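Local coordinates for octaprenyl-diphosphate synthase (PDB 4JXN), which probably makes all-trans-octaprenyl diphosphate from farnesyl diphosphate and isopentenyl diphosphate, supplying the precursor of the ubiquinone and menaquinone side chain, at residues G197-D200 / D201-A204. Numbering follows the deposited sequence.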
ATOM      1  N   GLY A 197      10.655 -17.354 -18.411  1.00 63.19           N
ATOM      2  CA  GLY A 197      10.194 -18.728 -18.552  1.00 54.13           C
ATOM      3  C   GLY A 197      11.242 -19.761 -18.172  1.00 76.80           C
ATOM      4  O   GLY A 197      11.173 -20.913 -18.609  1.00 89.72           O
ATOM      5  N   ALA A 198      12.206 -19.363 -17.344  1.00 70.95           N
ATOM      6  CA  ALA A 198      13.326 -20.232 -16.996  1.00 78.99           C
ATOM      7  C   ALA A 198      12.858 -21.427 -16.168  1.00 62.20           C
ATOM      8  O   ALA A 198      11.847 -21.345 -15.467  1.00 69.32           O
ATOM      9  CB  ALA A 198      14.395 -19.450 -16.244  1.00 75.81           C
ATOM     10  N   PRO A 199      13.591 -22.548 -16.253  1.00 82.50           N
ATOM     11  CA  PRO A 199      13.249 -23.723 -15.445  1.00 70.41           C
ATOM     12  C   PRO A 199      13.394 -23.468 -13.940  1.00 84.11           C
ATOM     13  O   PRO A 199      14.074 -22.528 -13.533  1.00 83.35           O
ATOM     14  CB  PRO A 199      14.255 -24.779 -15.918  1.00 79.36           C
ATOM     15  CG  PRO A 199      15.397 -23.999 -16.485  1.00 67.08           C
ATOM     16  CD  PRO A 199      14.773 -22.784 -17.105  1.00 66.18           C
ATOM     17  N   ASP A 200      12.766 -24.317 -13.131  1.00 85.70           N
ATOM     18  CA  ASP A 200      12.649 -24.089 -11.686  1.00 91.67           C
ATOM     19  C   ASP A 200      13.976 -24.056 -10.923  1.00 88.17           C
ATOM     20  O   ASP A 200      14.072 -23.391  -9.896  1.00 64.57           O
ATOM     21  CB  ASP A 200      11.724 -25.134 -11.054  1.00 97.75           C
ATOM     22  CG  ASP A 200      10.278 -24.960 -11.476  1.00 93.26           C
ATOM     23  OD1 ASP A 200       9.747 -23.836 -11.350  1.00109.66           O
ATOM     24  OD2 ASP A 200       9.671 -25.949 -11.933  1.00126.99           O
ATOM     25  N   ASP A 201      14.982 -24.781 -11.400  1.00 74.73           N
ATOM     26  CA  ASP A 201      16.312 -24.723 -10.786  1.00106.35           C
ATOM     27  C   ASP A 201      16.976 -23.351 -11.019  1.00 73.40           C
ATOM     28  O   ASP A 201      17.525 -22.755 -10.091  1.00 87.14           O
ATOM     29  CB  ASP A 201      17.215 -25.894 -11.247  1.00 85.06           C
ATOM     30  CG  ASP A 201      17.385 -25.973 -12.764  1.00129.24           C
ATOM     31  OD1 ASP A 201      16.474 -25.548 -13.506  1.00166.63           O
ATOM     32  OD2 ASP A 201      18.437 -26.480 -13.213  1.00112.99           O
ATOM     33  N   HIS A 202      16.905 -22.844 -12.248  1.00 84.24           N
ATOM     34  CA  HIS A 202      17.456 -21.527 -12.556  1.00 60.28           C
ATOM     35  C   HIS A 202      16.785 -20.453 -11.680  1.00 87.10           C
ATOM     36  O   HIS A 202      17.427 -19.505 -11.239  1.00 50.90           O
ATOM     37  CB  HIS A 202      17.275 -21.182 -14.042  1.00 82.46           C
ATOM     38  CG  HIS A 202      18.142 -21.977 -14.972  1.00 79.24           C
ATOM     39  ND1 HIS A 202      18.581 -21.480 -16.184  1.00131.14           N
ATOM     40  CD2 HIS A 202      18.648 -23.229 -14.876  1.00 91.38           C
ATOM     41  CE1 HIS A 202      19.321 -22.392 -16.790  1.00 87.81           C
ATOM     42  NE2 HIS A 202      19.377 -23.463 -16.019  1.00 91.66           N
ATOM     43  N   VAL A 203      15.497 -20.632 -11.414  1.00 67.51           N
ATOM     44  CA  VAL A 203      14.692 -19.652 -10.679  1.00 53.93           C
ATOM     45  C   VAL A 203      15.050 -19.627  -9.190  1.00 77.88           C
ATOM     46  O   VAL A 203      15.274 -18.567  -8.607  1.00 57.62           O
ATOM     47  CB  VAL A 203      13.183 -19.941 -10.889  1.00 79.57           C
ATOM     48  CG1 VAL A 203      12.317 -19.046 -10.019  1.00 74.24           C
ATOM     49  CG2 VAL A 203      12.809 -19.797 -12.371  1.00 56.51           C
ATOM     50  N   ALA A 204      15.100 -20.802  -8.581  1.00 64.95           N
ATOM     51  CA  ALA A 204      15.551 -20.936  -7.202  1.00 60.67           C
ATOM     52  C   ALA A 204      16.938 -20.336  -6.978  1.00 55.05           C
ATOM     53  O   ALA A 204      17.197 -19.752  -5.927  1.00 69.21           O
ATOM     54  CB  ALA A 204      15.560 -22.404  -6.809  1.00 76.31           C
TER
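Pro199 O accepts the backbone N-H of Val203 at 3.2 Å, and this bond closes the first turn of helix 200-224. The donor lies in the carbonyl plane, though the N-H...O angle is only 145°. The next bond is straighter. Ala204 N gives its hydrogen to Asp200 O at 3.1 Å, with an N-H...O angle of 172°. Pro199 is at the N-cap position. Its carbonyl takes the first helical bond, and its ring packs against the new turn.

The proline ring meets His202. CG of Pro199 sits over one face of the imidazole, 3.8 Å from the ring centroid, in a CH-pi contact. It lies close to the ring normal, displaced a little toward the rim. His202 holds its CG anti to its own carbonyl carbon (chi1 -71°), which swings the imidazole back toward the start of the helix and under the proline. With an alanine at His202, the Pro199 ring is likely to lose its aromatic partner, leaving a gap on that side of CG.

Asp201 approaches the same proline with its carboxylate. OD1 is 3.4 Å from Pro199 CB and almost as near CG. Asp201 OD2 lies in the imidazole plane, at the edge of the His202 ring. Ala198 CB touches His202 CB at 4.0 Å and Val203 CG2 at 4.2 Å.

The segment makes a tight link between two consecutive helices of this all-helical prenyl synthase. Gly197, with positive phi, ends helix 170-196 in a Schellman motif, and helix 200-224 starts three residues later. Val203 packs back on Glu190 and Val194 of helix 170-196, while His202 touches Leu313 and Pro314 in the loop between helices 291-309 and 317-330.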